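Long-range contacts in putative adhesin (PDB 4QDG), which is a putative adhesin and lipoprotein of the FimB/Mfa2 family, probably serving pilus assembly or attachment at the outer membrane, and binds magnesium ions: residues R18-Y23 and T143-K148; N29-K34 and T58-E63; V156-N161 and R212-A217. All coordinates share one frame; numbering follows the deposited sequence.

Contact 1. Residues R18-Y23 and T143-K148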
# COMPACT_ATOMS: atom_id res chain seq x y z
N ARG A 18 19.05 -0.09 11.71
CA ARG A 18 17.82 0.54 12.21
C ARG A 18 16.80 0.47 11.08
O ARG A 18 17.18 0.57 9.90
CB ARG A 18 18.07 1.99 12.68
CG ARG A 18 16.81 2.72 13.19
CD ARG A 18 17.10 4.10 13.74
NE ARG A 18 15.92 4.65 14.41
CZ ARG A 18 15.44 5.88 14.21
NH1 ARG A 18 16.03 6.71 13.36
NH2 ARG A 18 14.35 6.28 14.85
N PHE A 19 15.54 0.21 11.41
CA PHE A 19 14.47 0.14 10.42
C PHE A 19 13.43 1.21 10.73
O PHE A 19 12.91 1.27 11.84
CB PHE A 19 13.85 -1.26 10.39
CG PHE A 19 14.85 -2.34 10.08
CD1 PHE A 19 15.58 -2.95 11.10
CD2 PHE A 19 15.08 -2.74 8.77
CE1 PHE A 19 16.54 -3.93 10.81
CE2 PHE A 19 16.03 -3.73 8.49
CZ PHE A 19 16.76 -4.31 9.51
N ILE A 20 13.19 2.12 9.78
CA ILE A 20 12.21 3.20 9.99
C ILE A 20 11.15 3.20 8.88
O ILE A 20 11.41 2.73 7.77
CB ILE A 20 12.85 4.61 10.17
CG1 ILE A 20 13.38 5.19 8.86
CG2 ILE A 20 13.94 4.58 11.26
CD1 ILE A 20 13.59 6.72 8.87
N TYR A 21 9.94 3.72 9.21
CA TYR A 21 8.84 3.94 8.26
C TYR A 21 8.31 5.35 8.54
O TYR A 21 7.39 5.53 9.34
CB TYR A 21 7.76 2.83 8.31
CG TYR A 21 6.44 3.22 7.66
CD1 TYR A 21 6.37 3.64 6.33
CD2 TYR A 21 5.26 3.24 8.41
CE1 TYR A 21 5.16 4.05 5.75
CE2 TYR A 21 4.04 3.63 7.84
CZ TYR A 21 4.00 4.02 6.50
OH TYR A 21 2.79 4.38 5.96
N ASP A 22 8.95 6.35 7.93
CA ASP A 22 8.56 7.76 8.04
C ASP A 22 7.99 8.27 6.68
O ASP A 22 7.58 9.41 6.59
CB ASP A 22 9.72 8.65 8.58
CG ASP A 22 10.87 8.98 7.64
OD1 ASP A 22 10.75 8.71 6.43
OD2 ASP A 22 11.86 9.58 8.11
N TYR A 23 7.93 7.39 5.63
CA TYR A 23 7.42 7.72 4.29
C TYR A 23 5.88 7.71 4.25
O TYR A 23 5.23 6.90 3.57
CB TYR A 23 7.98 6.76 3.23
CG TYR A 23 8.15 7.39 1.87
CD1 TYR A 23 8.91 8.55 1.71
CD2 TYR A 23 7.58 6.82 0.73
CE1 TYR A 23 9.10 9.12 0.45
CE2 TYR A 23 7.77 7.39 -0.53
CZ TYR A 23 8.55 8.52 -0.67
OH TYR A 23 8.76 9.08 -1.90
N THR A 143 20.53 2.98 8.47
CA THR A 143 19.07 3.01 8.59
C THR A 143 18.42 2.62 7.27
O THR A 143 18.72 3.19 6.23
CB THR A 143 18.59 4.40 9.05
OG1 THR A 143 19.15 4.67 10.33
CG2 THR A 143 17.06 4.52 9.11
N VAL A 144 17.51 1.63 7.35
CA VAL A 144 16.73 1.17 6.22
C VAL A 144 15.41 1.91 6.29
O VAL A 144 14.62 1.70 7.21
CB VAL A 144 16.53 -0.36 6.15
CG1 VAL A 144 15.81 -0.72 4.85
CG2 VAL A 144 17.87 -1.11 6.27
N GLU A 145 15.25 2.86 5.36
CA GLU A 145 14.08 3.70 5.25
C GLU A 145 13.06 2.97 4.40
O GLU A 145 13.33 2.62 3.25
CB GLU A 145 14.45 5.07 4.67
CG GLU A 145 15.61 5.73 5.40
CD GLU A 145 15.85 7.18 5.02
OE1 GLU A 145 14.88 7.88 4.68
OE2 GLU A 145 17.02 7.62 5.15
N MSE A 146 11.91 2.66 5.00
CA MSE A 146 10.92 1.86 4.32
C MSE A 146 9.66 2.61 3.88
O MSE A 146 9.32 3.66 4.43
CB MSE A 146 10.55 0.69 5.21
CG MSE A 146 11.78 -0.19 5.44
SE MSE A 146 11.38 -1.56 6.65
CE MSE A 146 10.53 -2.81 5.39
N MSE A 147 9.00 2.04 2.85
CA MSE A 147 7.75 2.58 2.34
C MSE A 147 6.66 1.53 2.41
O MSE A 147 6.97 0.36 2.50
CB MSE A 147 7.89 3.13 0.92
CG MSE A 147 8.19 2.09 -0.15
SE MSE A 147 7.76 2.82 -1.90
CE MSE A 147 6.03 2.27 -1.91
N LYS A 148 5.39 1.97 2.41
CA LYS A 148 4.22 1.10 2.47
C LYS A 148 3.69 0.90 1.03
O LYS A 148 3.51 1.87 0.30
CB LYS A 148 3.17 1.76 3.39
CG LYS A 148 1.92 0.92 3.64
CD LYS A 148 1.04 1.57 4.67
CE LYS A 148 -0.24 0.81 4.90
NZ LYS A 148 -1.17 1.63 5.73
O HOH W 1 18.15 7.14 11.64
O HOH W 2 10.85 5.54 5.87
O HOH W 3 12.03 7.67 4.44
O HOH W 4 14.19 9.81 6.69
O HOH W 5 4.91 4.74 1.90
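R18, F19 and I20 run beside T143, V144 and E145 as a parallel β pair, part of the β-rich fold of this transthyretin-clan protein; the two strands incline at 21°. Three backbone bonds establish the register. V144 N reaches R18 O at 2.8 Å and I20 N reaches V144 O at 3.0 Å, so V144 spends both its N-H and its carbonyl on the one strand, bonding to R18 and I20. The third, M146 N to I20 O at 2.8 Å, is more bent (153° at the hydrogen).

On one face T143 CG2 lies 3.7 Å from I20 CG1, the two side chains crossing at about a right angle. The extended R18 chain carries its guanidinium over I20, whose CG2 sits above the centre of that plane. On the other face F19 CD2 approaches V144 CB to 3.8 Å, with A80 of strand 75-82 packing against both residues.

Past the ladder the Y21 ring takes the carbonyl of M146 at its edge, in plane, 3.5 Å from CD1 to M146 O. Its hydroxyl end lies against CB and CD of K148, whose NZ bonds S277 OG near a bound magnesium ion. Helix 269-275 borders Y23 and M147. The like-charged carboxylates of D22 and E145 are bridged by a water that donates to D22 OD2 at 2.7 Å and also to E145 OE1.

Contact 2. Residues N29-K34 and T58-E63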
# COMPACT_ATOMS: atom_id res chain seq x y z
N ASN A 29 8.12 8.58 11.93
CA ASN A 29 8.34 7.14 12.07
C ASN A 29 7.18 6.44 12.77
O ASN A 29 6.78 6.81 13.88
CB ASN A 29 9.66 6.84 12.79
CG ASN A 29 10.04 5.37 12.77
OD1 ASN A 29 9.67 4.61 11.86
ND2 ASN A 29 10.78 4.95 13.80
N ALA A 30 6.63 5.42 12.10
CA ALA A 30 5.53 4.62 12.58
C ALA A 30 5.87 3.14 12.47
O ALA A 30 4.96 2.29 12.55
CB ALA A 30 4.28 4.94 11.76
N PHE A 31 7.18 2.81 12.28
CA PHE A 31 7.65 1.44 12.14
C PHE A 31 7.17 0.56 13.30
O PHE A 31 6.61 -0.50 13.05
CB PHE A 31 9.20 1.36 12.05
CG PHE A 31 9.69 -0.05 11.78
CD1 PHE A 31 9.95 -0.94 12.82
CD2 PHE A 31 9.85 -0.51 10.48
CE1 PHE A 31 10.35 -2.26 12.56
CE2 PHE A 31 10.29 -1.82 10.22
CZ PHE A 31 10.54 -2.68 11.27
N ALA A 32 7.40 1.00 14.57
CA ALA A 32 7.07 0.27 15.79
C ALA A 32 5.58 -0.08 15.88
O ALA A 32 5.25 -1.17 16.35
CB ALA A 32 7.49 1.06 17.03
N LYS A 33 4.70 0.80 15.41
CA LYS A 33 3.28 0.51 15.49
C LYS A 33 2.73 -0.15 14.24
O LYS A 33 1.67 -0.78 14.32
CB LYS A 33 2.44 1.77 15.84
CG LYS A 33 2.83 3.06 15.14
CD LYS A 33 2.13 4.26 15.80
CE LYS A 33 2.61 5.60 15.25
NZ LYS A 33 1.76 6.73 15.70
N LYS A 34 3.45 -0.10 13.10
CA LYS A 34 2.90 -0.68 11.86
C LYS A 34 3.58 -1.95 11.38
O LYS A 34 2.88 -2.77 10.80
CB LYS A 34 2.90 0.36 10.72
CG LYS A 34 2.08 1.65 11.00
CD LYS A 34 0.66 1.41 11.51
CE LYS A 34 -0.43 1.75 10.53
NZ LYS A 34 -1.36 0.60 10.30
N THR A 58 8.21 -9.17 19.75
CA THR A 58 7.77 -7.91 20.36
C THR A 58 8.86 -6.84 20.27
O THR A 58 8.56 -5.65 20.43
CB THR A 58 7.34 -8.13 21.83
OG1 THR A 58 8.47 -8.53 22.62
CG2 THR A 58 6.20 -9.15 21.97
N GLU A 59 10.12 -7.25 20.02
CA GLU A 59 11.28 -6.36 19.91
C GLU A 59 11.10 -5.33 18.79
O GLU A 59 11.77 -4.29 18.82
CB GLU A 59 12.60 -7.15 19.71
CG GLU A 59 12.67 -7.98 18.43
CD GLU A 59 12.59 -9.48 18.64
OE1 GLU A 59 11.61 -9.95 19.26
OE2 GLU A 59 13.51 -10.20 18.17
N LEU A 60 10.17 -5.59 17.82
CA LEU A 60 9.92 -4.67 16.71
C LEU A 60 9.11 -3.46 17.17
O LEU A 60 9.12 -2.43 16.50
CB LEU A 60 9.20 -5.38 15.54
CG LEU A 60 9.99 -6.43 14.77
CD1 LEU A 60 9.14 -7.05 13.75
CD2 LEU A 60 11.21 -5.85 14.10
N GLN A 61 8.43 -3.58 18.30
CA GLN A 61 7.64 -2.51 18.91
C GLN A 61 8.55 -1.59 19.73
O GLN A 61 8.13 -0.51 20.12
CB GLN A 61 6.49 -3.09 19.77
CG GLN A 61 5.31 -3.59 18.95
CD GLN A 61 5.44 -5.05 18.57
OE1 GLN A 61 5.27 -5.95 19.39
NE2 GLN A 61 5.67 -5.34 17.30
N ASP A 62 9.79 -2.01 19.97
CA ASP A 62 10.76 -1.19 20.67
C ASP A 62 11.43 -0.26 19.64
O ASP A 62 12.00 -0.75 18.66
CB ASP A 62 11.78 -2.09 21.42
CG ASP A 62 12.94 -1.38 22.10
OD1 ASP A 62 12.80 -0.17 22.42
OD2 ASP A 62 13.97 -2.05 22.34
N GLU A 63 11.35 1.07 19.85
CA GLU A 63 11.91 2.04 18.92
C GLU A 63 13.45 2.06 18.97
O GLU A 63 14.07 2.51 18.00
CB GLU A 63 11.30 3.44 19.13
CG GLU A 63 10.13 3.69 18.16
CD GLU A 63 9.17 4.81 18.50
OE1 GLU A 63 8.65 4.82 19.65
OE2 GLU A 63 8.88 5.64 17.61
O HOH W 6 7.69 3.82 15.27
O HOH W 7 5.77 -3.49 15.40
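A32 sits against the helical turn 58-61, at L60 and Q61, and backbone atoms supply much of the meeting. A32 CA points its hydrogen at L60 O, 3.5 Å away with 159° at the hydrogen, a CA-H...O contact. The methyl group of the same residue rests 3.5 Å from Q61 O. No direct hydrogen bond joins the two segments.

Q61 can be followed outward atom by atom. Its CB, although directed away overall, passes 4.1 Å from A32 O, and CG comes closer, 3.6 Å from that oxygen. A bend about CB-CG (chi2 90°) takes CD farther from A32 O and leaves NE2 where a water can span the gap. NE2 donates to this water at 2.7 Å, and the water donates in turn to A32 O at 2.6 Å, so the amide reaches the helix carbonyl through one solvent molecule. A second water accepts the backbone N-H of A32.

On the side facing strand 15-20, the F31 ring presents its edge to L60: CD2 of L60 lies in the ring plane, 4.0 Å from F31 CE1. The ring also packs on F19 and is buried.

The residues before the helix also take part. N29 OD1 accepts F31 N at 3.1 Å, with the donor well above the carbonyl plane, and it also accepts Y21 N. A30 occupies the N-cap position. N29 to F31 form an Asx turn that leads into the short helix 31-34; D36 and C37 of one magnesium site come shortly after it in the chain.

Contact 3. Residues V156-N161 and R212-A217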
# COMPACT_ATOMS: atom_id res chain seq x y z
N VAL A 156 -17.49 6.35 -1.10
CA VAL A 156 -18.77 6.73 -0.53
C VAL A 156 -19.71 7.27 -1.62
O VAL A 156 -19.29 8.03 -2.49
CB VAL A 156 -18.59 7.74 0.63
CG1 VAL A 156 -19.94 8.30 1.13
CG2 VAL A 156 -17.83 7.11 1.80
N LEU A 157 -20.99 6.82 -1.59
CA LEU A 157 -22.05 7.30 -2.47
C LEU A 157 -23.02 8.05 -1.60
O LEU A 157 -23.51 7.51 -0.62
CB LEU A 157 -22.74 6.17 -3.26
CG LEU A 157 -21.86 5.17 -4.02
CD1 LEU A 157 -22.72 4.19 -4.75
CD2 LEU A 157 -20.92 5.89 -5.00
N GLN A 158 -23.20 9.36 -1.90
CA GLN A 158 -24.03 10.26 -1.12
C GLN A 158 -25.01 11.02 -1.99
O GLN A 158 -24.61 11.60 -2.98
CB GLN A 158 -23.13 11.26 -0.39
CG GLN A 158 -23.88 12.26 0.51
CD GLN A 158 -22.98 12.92 1.53
OE1 GLN A 158 -21.89 12.42 1.85
NE2 GLN A 158 -23.45 14.02 2.09
N GLN A 159 -26.28 11.05 -1.62
CA GLN A 159 -27.24 11.84 -2.41
C GLN A 159 -27.07 13.30 -2.08
O GLN A 159 -26.96 13.65 -0.91
CB GLN A 159 -28.68 11.40 -2.18
CG GLN A 159 -29.04 10.19 -3.01
CD GLN A 159 -30.50 10.19 -3.33
OE1 GLN A 159 -30.99 11.08 -4.04
NE2 GLN A 159 -31.22 9.21 -2.80
N MSE A 160 -27.00 14.15 -3.11
CA MSE A 160 -26.90 15.60 -3.01
C MSE A 160 -28.06 16.18 -2.18
O MSE A 160 -27.83 17.08 -1.38
CB MSE A 160 -26.91 16.21 -4.40
CG MSE A 160 -26.43 17.63 -4.43
SE MSE A 160 -26.97 18.52 -6.07
CE MSE A 160 -28.83 18.84 -5.61
N ASN A 161 -29.29 15.66 -2.37
CA ASN A 161 -30.48 16.13 -1.64
C ASN A 161 -30.54 15.58 -0.19
O ASN A 161 -31.31 16.10 0.61
CB ASN A 161 -31.79 15.80 -2.40
CG ASN A 161 -32.10 14.34 -2.59
OD1 ASN A 161 -31.45 13.44 -2.05
ND2 ASN A 161 -33.11 14.06 -3.39
N ARG A 212 -33.63 15.20 9.21
CA ARG A 212 -33.54 13.91 8.54
C ARG A 212 -32.08 13.45 8.48
O ARG A 212 -31.21 14.23 8.09
CB ARG A 212 -34.14 14.01 7.13
CG ARG A 212 -35.67 13.88 7.08
CD ARG A 212 -36.15 12.44 7.04
NE ARG A 212 -35.33 11.60 6.16
CZ ARG A 212 -35.49 11.46 4.85
NH1 ARG A 212 -36.48 12.10 4.22
NH2 ARG A 212 -34.68 10.68 4.15
N GLU A 213 -31.82 12.19 8.87
CA GLU A 213 -30.46 11.64 8.81
C GLU A 213 -30.05 11.39 7.38
O GLU A 213 -30.85 10.90 6.58
CB GLU A 213 -30.38 10.35 9.62
CG GLU A 213 -28.98 9.87 9.93
CD GLU A 213 -28.91 8.63 10.79
OE1 GLU A 213 -29.90 8.31 11.49
OE2 GLU A 213 -27.83 7.99 10.81
N VAL A 214 -28.80 11.76 7.03
CA VAL A 214 -28.23 11.53 5.71
C VAL A 214 -27.50 10.19 5.79
O VAL A 214 -26.54 10.04 6.57
CB VAL A 214 -27.30 12.69 5.22
CG1 VAL A 214 -26.80 12.42 3.79
CG2 VAL A 214 -28.02 14.03 5.32
N VAL A 215 -27.98 9.21 5.03
CA VAL A 215 -27.44 7.85 5.02
C VAL A 215 -26.75 7.63 3.68
O VAL A 215 -27.34 7.79 2.61
CB VAL A 215 -28.52 6.77 5.32
CG1 VAL A 215 -27.93 5.36 5.25
CG2 VAL A 215 -29.16 7.01 6.68
N VAL A 216 -25.47 7.31 3.78
CA VAL A 216 -24.63 7.10 2.61
C VAL A 216 -24.29 5.62 2.48
O VAL A 216 -24.38 4.87 3.46
CB VAL A 216 -23.36 8.01 2.68
CG1 VAL A 216 -23.73 9.47 2.89
CG2 VAL A 216 -22.39 7.56 3.76
N ALA A 217 -23.87 5.24 1.29
CA ALA A 217 -23.37 3.90 0.99
C ALA A 217 -21.85 3.97 1.02
O ALA A 217 -21.27 4.98 0.61
CB ALA A 217 -23.86 3.46 -0.39
O HOH W 8 -27.07 9.98 1.04
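L157 and A217 form an antiparallel hydrogen-bonded pair, L157 N to A217 O at 2.9 Å and A217 N to L157 O at 3.0 Å, between strands whose directions differ by 144°. This is the single β bridge between 156-161 and 212-217. Beyond it the strands part: two residues along, where the next such pair would fall, Q159 CA and V215 CA are already 8.4 Å apart. A water fills the role of the missing direct bond there, accepting from Q159 N and donating to V215 O at 2.7 Å.

The side chains divide between two faces. L157 and A217 lie on one, their CB atoms near each other, and L157 packs on F170 and F172 of strand 170-176; one sheet thus faces another, consistent with a β-sandwich. V156, Q158, V214 and V216 gather on the other face. There V156 CG1 meets V216 CG2 at 3.7 Å.

Q158 has CG anti to its own N (chi1 -178°) and an extended chain beyond, which lays its methylenes and amide across V216 CG1; OE1 is 3.6 Å from that methyl. Farther out NE2 reaches V214 CG1 at 4.1 Å, the two side chains crossing at about a right angle. The other edge of strand 140-159 pairs with strand 278-285, which bonds the backbones of V156 and Q158, while A205 of strand 199-207 touches V214 and V216. Close packing persists beside the bridge itself, where V216 CB stands 3.3 Å from L157 O.

From the N terminus, strand 15-20 supplies the first half of contact 1, and the chain then turns into 29-34. Contact 2 closes first, when 58-63 returns after strands 38-44 and 49-55. Its loop is nested inside the larger one that contact 1 closes when 143-148 arrives. The two also touch, where Y21 meets N29 and A30, so the start of the short helix lies against the chain just after I20. Contact 3 follows in series, closing a separate loop from 156-161 to 212-217 and joining the far end of strand 140-159 to strand 213-223. It shares that long strand with contact 1, their centres about 39 Å apart on opposite sides of the chain's centre.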